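Local coordinates for ABC transporter, periplasmic substrate-binding protein (Thermotoga maritima, PDB 2HPG) that probably captures a solute in the periplasm and presents it to a tripartite ATP-independent (TRAP) membrane transporter, at residues 113-118 against 315-320; 146-149 against 154-157; 219-224 against 271-276. All coordinates share one frame; numbering follows the deposited sequence.

Interaction 1 of 3, residues 113-118 against 315-320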
loop_
_atom_site.group_PDB
_atom_site.type_symbol
_atom_site.label_atom_id
_atom_site.label_comp_id
_atom_site.label_asym_id
_atom_site.label_seq_id
_atom_site.Cartn_x
_atom_site.Cartn_y
_atom_site.Cartn_z
ATOM N N GLN A 113 -9.943 -7.940 -13.202
ATOM C CA GLN A 113 -10.895 -8.322 -14.237
ATOM C C GLN A 113 -12.346 -8.410 -13.747
ATOM O O GLN A 113 -13.243 -8.675 -14.538
ATOM C CB GLN A 113 -10.436 -9.595 -14.951
ATOM C CG GLN A 113 -10.334 -10.818 -14.096
ATOM C CD GLN A 113 -9.436 -11.880 -14.705
ATOM O OE1 GLN A 113 -8.258 -11.629 -15.004
ATOM N NE2 GLN A 113 -9.986 -13.077 -14.888
ATOM N N SER A 114 -12.601 -8.141 -12.468
ATOM C CA SER A 114 -13.954 -8.126 -11.902
ATOM C C SER A 114 -14.766 -6.978 -12.487
ATOM O O SER A 114 -14.267 -5.851 -12.530
ATOM C CB SER A 114 -13.903 -7.965 -10.363
ATOM O OG SER A 114 -13.608 -6.627 -9.929
ATOM N N PRO A 115 -16.018 -7.224 -12.910
ATOM C CA PRO A 115 -16.905 -6.130 -13.292
ATOM C C PRO A 115 -16.963 -4.982 -12.276
ATOM O O PRO A 115 -16.964 -3.811 -12.668
ATOM C CB PRO A 115 -18.281 -6.812 -13.376
ATOM C CG PRO A 115 -17.982 -8.218 -13.726
ATOM C CD PRO A 115 -16.653 -8.544 -13.111
ATOM N N THR A 116 -17.034 -5.311 -10.988
ATOM C CA THR A 116 -17.117 -4.290 -9.943
ATOM C C THR A 116 -15.868 -3.393 -9.890
ATOM O O THR A 116 -15.998 -2.178 -9.783
ATOM C CB THR A 116 -17.339 -4.908 -8.557
ATOM O OG1 THR A 116 -18.576 -5.623 -8.559
ATOM C CG2 THR A 116 -17.383 -3.830 -7.482
HETATM N N MSE A 117 -14.672 -3.976 -9.966
HETATM C CA MSE A 117 -13.458 -3.157 -9.984
HETATM C C MSE A 117 -13.455 -2.306 -11.250
HETATM O O MSE A 117 -13.187 -1.106 -11.200
HETATM C CB MSE A 117 -12.185 -4.007 -9.931
HETATM C CG MSE A 117 -10.857 -3.219 -10.053
HETATM SE SE MSE A 117 -10.628 -1.743 -8.768
HETATM C CE MSE A 117 -11.022 -2.681 -7.148
ATOM N N GLN A 118 -13.755 -2.922 -12.388
ATOM C CA GLN A 118 -13.817 -2.159 -13.633
ATOM C C GLN A 118 -14.790 -0.982 -13.528
ATOM O O GLN A 118 -14.513 0.110 -14.047
ATOM C CB GLN A 118 -14.143 -3.062 -14.811
ATOM C CG GLN A 118 -12.934 -3.874 -15.253
ATOM C CD GLN A 118 -13.310 -5.065 -16.103
ATOM O OE1 GLN A 118 -14.480 -5.242 -16.479
ATOM N NE2 GLN A 118 -12.323 -5.905 -16.404
ATOM N N ILE A 315 -15.933 -10.518 -3.214
ATOM C CA ILE A 315 -15.844 -11.963 -2.891
ATOM C C ILE A 315 -16.605 -12.810 -3.935
ATOM O O ILE A 315 -16.060 -13.777 -4.506
ATOM C CB ILE A 315 -16.375 -12.257 -1.458
ATOM C CG1 ILE A 315 -15.376 -11.770 -0.397
ATOM C CG2 ILE A 315 -16.611 -13.744 -1.272
ATOM C CD1 ILE A 315 -15.972 -11.547 0.987
ATOM N N LYS A 316 -17.846 -12.407 -4.192
ATOM C CA LYS A 316 -18.703 -13.014 -5.228
ATOM C C LYS A 316 -18.051 -13.216 -6.599
ATOM O O LYS A 316 -18.062 -14.327 -7.146
ATOM C CB LYS A 316 -19.944 -12.151 -5.410
ATOM C CG LYS A 316 -20.884 -12.603 -6.523
ATOM C CD LYS A 316 -22.141 -11.745 -6.532
ATOM C CE LYS A 316 -23.023 -12.089 -7.719
ATOM N NZ LYS A 316 -24.278 -11.289 -7.679
ATOM N N GLU A 317 -17.499 -12.146 -7.162
ATOM C CA GLU A 317 -16.995 -12.180 -8.536
ATOM C C GLU A 317 -15.650 -12.904 -8.655
ATOM O O GLU A 317 -15.313 -13.475 -9.713
ATOM C CB GLU A 317 -16.929 -10.747 -9.091
ATOM C CG GLU A 317 -18.315 -10.100 -9.177
ATOM C CD GLU A 317 -18.295 -8.597 -9.353
ATOM O OE1 GLU A 317 -17.393 -8.081 -10.042
ATOM O OE2 GLU A 317 -19.198 -7.932 -8.801
ATOM N N VAL A 318 -14.889 -12.907 -7.564
ATOM C CA VAL A 318 -13.587 -13.576 -7.549
ATOM C C VAL A 318 -13.674 -15.104 -7.310
ATOM O O VAL A 318 -12.833 -15.842 -7.825
ATOM C CB VAL A 318 -12.640 -12.926 -6.516
ATOM C CG1 VAL A 318 -11.274 -13.575 -6.567
ATOM C CG2 VAL A 318 -12.531 -11.431 -6.792
ATOM N N LYS A 319 -14.694 -15.569 -6.581
ATOM C CA LYS A 319 -14.853 -17.025 -6.262
ATOM C C LYS A 319 -14.982 -18.020 -7.450
ATOM O O LYS A 319 -15.287 -19.204 -7.246
ATOM C CB LYS A 319 -15.973 -17.251 -5.227
ATOM C CG LYS A 319 -15.481 -17.045 -3.784
ATOM C CD LYS A 319 -16.493 -17.473 -2.709
ATOM C CE LYS A 319 -15.842 -17.520 -1.316
ATOM N NZ LYS A 319 -16.793 -17.451 -0.158
ATOM N N GLY A 320 -14.732 -17.545 -8.670
ATOM C CA GLY A 320 -14.211 -18.407 -9.727
ATOM C C GLY A 320 -12.847 -18.933 -9.269
ATOM O O GLY A 320 -12.355 -18.485 -8.230
#

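Interaction 2 of 3, residues 146-149 against 154-157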
loop_
_atom_site.group_PDB
_atom_site.type_symbol
_atom_site.label_atom_id
_atom_site.label_comp_id
_atom_site.label_asym_id
_atom_site.label_seq_id
_atom_site.Cartn_x
_atom_site.Cartn_y
_atom_site.Cartn_z
ATOM N N THR A 146 5.806 -2.955 19.130
ATOM C CA THR A 146 5.404 -2.520 20.469
ATOM C C THR A 146 6.463 -2.893 21.527
ATOM O O THR A 146 7.454 -3.527 21.213
ATOM C CB THR A 146 4.106 -3.226 20.865
ATOM O OG1 THR A 146 4.339 -4.644 20.880
ATOM C CG2 THR A 146 2.936 -2.905 19.869
ATOM N N ASN A 147 6.243 -2.468 22.771
ATOM C CA ASN A 147 7.065 -2.931 23.901
ATOM C C ASN A 147 6.257 -3.884 24.804
ATOM O O ASN A 147 6.599 -4.085 25.968
ATOM C CB ASN A 147 7.651 -1.750 24.692
ATOM C CG ASN A 147 8.909 -1.195 24.060
ATOM O OD1 ASN A 147 9.805 -1.951 23.656
ATOM N ND2 ASN A 147 8.980 0.127 23.944
ATOM N N LYS A 148 5.216 -4.478 24.225
ATOM C CA LYS A 148 4.334 -5.431 24.886
ATOM C C LYS A 148 3.926 -6.442 23.827
ATOM O O LYS A 148 3.508 -6.042 22.744
ATOM C CB LYS A 148 3.106 -4.684 25.410
ATOM C CG LYS A 148 2.022 -5.549 25.985
ATOM C CD LYS A 148 0.787 -4.703 26.323
ATOM C CE LYS A 148 -0.350 -5.569 26.780
ATOM N NZ LYS A 148 -1.572 -4.747 27.050
ATOM N N PRO A 149 4.068 -7.757 24.096
ATOM C CA PRO A 149 3.631 -8.724 23.077
ATOM C C PRO A 149 2.135 -8.612 22.784
ATOM O O PRO A 149 1.367 -8.389 23.701
ATOM C CB PRO A 149 3.904 -10.084 23.712
ATOM C CG PRO A 149 4.578 -9.846 24.977
ATOM C CD PRO A 149 4.633 -8.406 25.285
ATOM N N GLU A 154 -7.289 -7.933 23.068
ATOM C CA GLU A 154 -7.301 -7.287 24.384
ATOM C C GLU A 154 -5.951 -6.672 24.749
ATOM O O GLU A 154 -5.893 -5.723 25.547
ATOM C CB GLU A 154 -7.725 -8.304 25.454
ATOM C CG GLU A 154 -7.949 -7.709 26.858
ATOM C CD GLU A 154 -6.656 -7.548 27.684
ATOM O OE1 GLU A 154 -5.706 -8.381 27.539
ATOM O OE2 GLU A 154 -6.593 -6.564 28.473
ATOM N N ASP A 155 -4.873 -7.228 24.184
ATOM C CA ASP A 155 -3.500 -6.771 24.451
ATOM C C ASP A 155 -3.222 -5.373 23.905
ATOM O O ASP A 155 -2.275 -4.715 24.348
ATOM C CB ASP A 155 -2.491 -7.727 23.818
ATOM C CG ASP A 155 -2.462 -9.078 24.488
ATOM O OD1 ASP A 155 -2.805 -9.142 25.666
ATOM O OD2 ASP A 155 -2.101 -10.077 23.837
ATOM N N LEU A 156 -4.036 -4.933 22.937
ATOM C CA LEU A 156 -3.940 -3.580 22.381
ATOM C C LEU A 156 -4.685 -2.511 23.183
ATOM O O LEU A 156 -4.393 -1.323 23.031
ATOM C CB LEU A 156 -4.445 -3.569 20.950
ATOM C CG LEU A 156 -3.617 -4.332 19.925
ATOM C CD1 LEU A 156 -4.427 -4.494 18.641
ATOM C CD2 LEU A 156 -2.243 -3.633 19.680
ATOM N N ASN A 157 -5.624 -2.934 24.039
ATOM C CA ASN A 157 -6.426 -2.005 24.855
ATOM C C ASN A 157 -5.568 -0.938 25.493
ATOM O O ASN A 157 -4.580 -1.241 26.171
ATOM C CB ASN A 157 -7.194 -2.736 25.961
ATOM C CG ASN A 157 -8.050 -1.789 26.807
ATOM O OD1 ASN A 157 -7.854 -1.654 28.018
ATOM N ND2 ASN A 157 -8.992 -1.121 26.164
HETATM O O HOH W 1 -4.411 -4.701 27.159
#

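Interaction 3 of 3, residues 219-224 against 271-276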
loop_
_atom_site.group_PDB
_atom_site.type_symbol
_atom_site.label_atom_id
_atom_site.label_comp_id
_atom_site.label_asym_id
_atom_site.label_seq_id
_atom_site.Cartn_x
_atom_site.Cartn_y
_atom_site.Cartn_z
HETATM N N MSE A 219 7.962 -7.503 17.655
HETATM C CA MSE A 219 7.224 -7.586 16.409
HETATM C C MSE A 219 6.218 -8.713 16.554
HETATM O O MSE A 219 6.612 -9.872 16.664
HETATM C CB MSE A 219 8.175 -7.877 15.255
HETATM C CG MSE A 219 7.598 -7.490 13.920
HETATM SE SE MSE A 219 8.120 -5.688 13.440
HETATM C CE MSE A 219 7.536 -5.727 11.582
ATOM N N SER A 220 4.925 -8.380 16.600
ATOM C CA SER A 220 3.885 -9.390 16.731
ATOM C C SER A 220 3.177 -9.554 15.394
ATOM O O SER A 220 2.598 -8.591 14.861
ATOM C CB SER A 220 2.873 -9.002 17.806
ATOM O OG SER A 220 3.496 -8.540 18.989
ATOM N N GLU A 221 3.235 -10.772 14.849
ATOM C CA GLU A 221 2.896 -11.029 13.465
ATOM C C GLU A 221 1.408 -11.248 13.217
ATOM O O GLU A 221 0.972 -12.318 12.761
ATOM C CB GLU A 221 3.716 -12.193 12.925
ATOM C CG GLU A 221 5.204 -11.873 12.767
ATOM C CD GLU A 221 5.922 -12.937 12.005
ATOM O OE1 GLU A 221 5.397 -14.060 11.953
ATOM O OE2 GLU A 221 7.017 -12.684 11.480
ATOM N N THR A 222 0.643 -10.193 13.479
ATOM C CA THR A 222 -0.784 -10.182 13.236
ATOM C C THR A 222 -1.084 -10.132 11.746
ATOM O O THR A 222 -2.161 -10.554 11.341
ATOM C CB THR A 222 -1.453 -8.995 13.885
ATOM O OG1 THR A 222 -0.687 -7.822 13.613
ATOM C CG2 THR A 222 -1.573 -9.189 15.401
ATOM N N GLY A 223 -0.154 -9.604 10.945
ATOM C CA GLY A 223 -0.308 -9.543 9.486
ATOM C C GLY A 223 -1.639 -8.896 9.082
ATOM O O GLY A 223 -2.297 -9.317 8.125
ATOM N N HIS A 224 -2.019 -7.868 9.826
ATOM C CA HIS A 224 -3.348 -7.249 9.733
ATOM C C HIS A 224 -3.584 -6.347 8.495
ATOM O O HIS A 224 -4.745 -6.087 8.152
ATOM C CB HIS A 224 -3.633 -6.462 11.016
ATOM C CG HIS A 224 -2.592 -5.432 11.316
ATOM N ND1 HIS A 224 -1.511 -5.680 12.132
ATOM C CD2 HIS A 224 -2.428 -4.173 10.853
ATOM C CE1 HIS A 224 -0.734 -4.615 12.168
ATOM N NE2 HIS A 224 -1.268 -3.678 11.408
ATOM N N GLU A 271 14.521 -11.324 4.929
ATOM C CA GLU A 271 15.874 -10.882 5.271
ATOM C C GLU A 271 15.869 -9.852 6.364
ATOM O O GLU A 271 16.709 -9.881 7.239
ATOM C CB GLU A 271 16.565 -10.264 4.070
ATOM C CG GLU A 271 16.816 -11.214 2.956
ATOM C CD GLU A 271 17.510 -10.546 1.782
ATOM O OE1 GLU A 271 17.169 -10.893 0.631
ATOM O OE2 GLU A 271 18.391 -9.687 2.002
ATOM N N TYR A 272 14.934 -8.911 6.281
ATOM C CA TYR A 272 14.801 -7.864 7.288
ATOM C C TYR A 272 14.345 -8.418 8.622
ATOM O O TYR A 272 14.780 -7.937 9.656
ATOM C CB TYR A 272 13.842 -6.777 6.804
ATOM C CG TYR A 272 14.453 -5.791 5.833
ATOM C CD1 TYR A 272 15.511 -4.974 6.219
ATOM C CD2 TYR A 272 13.949 -5.643 4.558
ATOM C CE1 TYR A 272 16.070 -4.056 5.346
ATOM C CE2 TYR A 272 14.484 -4.713 3.668
ATOM C CZ TYR A 272 15.557 -3.926 4.072
ATOM O OH TYR A 272 16.093 -3.010 3.204
ATOM N N LYS A 273 13.492 -9.442 8.600
ATOM C CA LYS A 273 13.120 -10.164 9.824
ATOM C C LYS A 273 14.352 -10.708 10.520
ATOM O O LYS A 273 14.525 -10.511 11.719
ATOM C CB LYS A 273 12.133 -11.311 9.519
ATOM C CG LYS A 273 11.644 -12.074 10.760
ATOM C CD LYS A 273 10.534 -13.060 10.429
ATOM C CE LYS A 273 10.077 -13.830 11.665
ATOM N NZ LYS A 273 8.962 -14.757 11.362
ATOM N N GLN A 274 15.215 -11.374 9.755
ATOM C CA GLN A 274 16.472 -11.900 10.300
ATOM C C GLN A 274 17.355 -10.799 10.843
ATOM O O GLN A 274 18.000 -10.979 11.899
ATOM C CB GLN A 274 17.279 -12.679 9.236
ATOM C CG GLN A 274 16.635 -13.918 8.664
ATOM C CD GLN A 274 16.126 -14.899 9.692
ATOM O OE1 GLN A 274 15.184 -14.609 10.423
ATOM N NE2 GLN A 274 16.714 -16.094 9.721
ATOM N N LYS A 275 17.432 -9.674 10.131
ATOM C CA LYS A 275 18.228 -8.535 10.624
ATOM C C LYS A 275 17.653 -7.967 11.903
ATOM O O LYS A 275 18.391 -7.559 12.779
ATOM C CB LYS A 275 18.321 -7.431 9.572
ATOM C CG LYS A 275 19.233 -7.779 8.422
ATOM C CD LYS A 275 19.084 -6.849 7.282
ATOM C CE LYS A 275 20.344 -6.861 6.412
ATOM N NZ LYS A 275 20.073 -6.389 5.020
ATOM N N CYS A 276 16.331 -7.935 12.025
ATOM C CA CYS A 276 15.687 -7.411 13.235
ATOM C C CYS A 276 15.935 -8.319 14.441
ATOM O O CYS A 276 16.188 -7.854 15.555
ATOM C CB CYS A 276 14.173 -7.243 13.027
ATOM S SG CYS A 276 13.670 -5.777 12.031
#

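Interaction 1 of 3, residues 113-118 against 315-320
Glu-317, near the end of helix 308-318, sets its carboxylate against Thr-116 in the first turn of helix 115-128. First-turn amides of a helix lack the usual carbonyl four residues back, and here Glu-317 OE1 serves instead: Thr-116 N donates to it over 2.9 Å, nearly straight at 168°, on the syn lone pair facing the other oxygen. With OG1 beside its own backbone N (chi1 -61°), the amide and the hydroxyl of Thr-116 present themselves to the same carboxylate. Thr-116 OG1 donates to Glu-317 OE2, though the modelled 2.4 Å is too short to trust in detail. Gln-313, one turn earlier on the same helix, also bonds OE2. Pro-115 has no N-H to satisfy, and its CD lies 3.2 Å from Glu-317 OE1. Ser-114 is the N-cap: in the conformer described, its OG accepts from Met-117 N at 2.9 Å and also bonds Ile-111 O. Gln-118 N then starts the regular helical bonding to Ser-114 O. A carboxylate seated at a helix N-terminus, held through OE1 and, with less certainty about the length, through OE2, would be expected to stay ionised, its charge eased by the helix dipole and the donors around it.

Interaction 2 of 3, residues 146-149 against 154-157
Lys-148 and Asp-155 meet across an irregular surface connection of this periplasmic-binding-protein fold, the loop that carries the chain from strand 130-146 to strand 160-162. The contact is a hydrogen bond from a lysine ammonium to a main-chain carbonyl, and it bridges two parts of one loop; 154-156 have helical backbone angles without regular helical bonding. The first segment starts at Thr-146, the last residue of the strand, whose backbone pairs with Tyr-218. Its OG1 donates forward to Lys-148 O, but the modelled separation of 2.5 Å makes the exact length doubtful. Asn-147 ties the bend to the neighbouring connection instead, its OD1 and ND2 bonding Lys-217 N and Val-215 O. Lys-148 carries the contact. Its CG is anti to the backbone N (chi1 173°) and the rest of the chain is fully extended, which carries the amine across to the turn. Lys-148 NZ donates to Asp-155 O at 2.8 Å, approaching well off the line of the C=O bond (122°) and 31° out of the carbonyl plane. The last two methylenes pass close to the same oxygen, Lys-148 CE at 3.2 Å from Asp-155 O. A water makes a weak bond to NZ and is modelled as donating to Glu-154 O, at a distance too short to be taken literally. The Asp-155 carboxylate serves the turn, its OD2 accepting from Arg-151 N and Lys-152 N. Last comes Pro-149, which rests on Tyr-218, with Pro-149 O standing 3.9 Å from Asp-155 CB.

Interaction 3 of 3, residues 219-224 against 271-276
A strand-to-helix salt bridge joins Glu-221 of the long strand 218-234 to Lys-273 near the end of the long helix 243-278, at the surface of this two-lobed binding-protein fold. Glu-221 sits at the centre of an inverse gamma turn within the strand, closed by Thr-222 N bonding Ser-220 O at 2.9 Å. Its side chain leaves with CG beside the backbone N (chi1 -69°) and is extended beyond CG, which brings the carboxylate to the lysine. Lys-273, also extended, meets it at about a right angle, and they join through the carboxylate and the amine end of the lysine. Lys-273 NZ donates to Glu-221 OE2 at 2.8 Å, on the syn side and 28° out of the carboxylate plane. The same oxygen is bonded by the hydroxyl of Tyr-204 on helix 204-209, while OE1 has a weak bond to Ala-286 N. An alanine here would remove the carboxylate and is likely to leave the lysine ammonium without its acidic mate and the tyrosine hydroxyl without this partner. Val-283 of strand 282-284 touches both side chains. Of the two carboxylate oxygens OE1 is the more distant, Glu-221 OE1 lying 3.7 Å from Lys-273 NZ.

Interaction 1 stands apart: it is partly buried, and its nearest atoms lie about 14 Å from interaction 3 and 22 Å from interaction 2. It joins two helices, with a carboxylate filling a helix start, and its chain loop encloses both other contacts. Interactions 2 and 3 are surface contacts with centres 16 Å apart; interaction 2 follows strand 130-146, and interaction 3 sits on strand 218-234, its antiparallel neighbour. They touch where Pro-149 C packs 4.0 Å from Ser-220 OG, and Ser-220 OG also bonds Ile-150 N. Both use a lysine amine, yet differently: 146-149/154-157 spends it on a neutral carbonyl within one loop, 219-224/271-276 on an opposite charge between strand and helix.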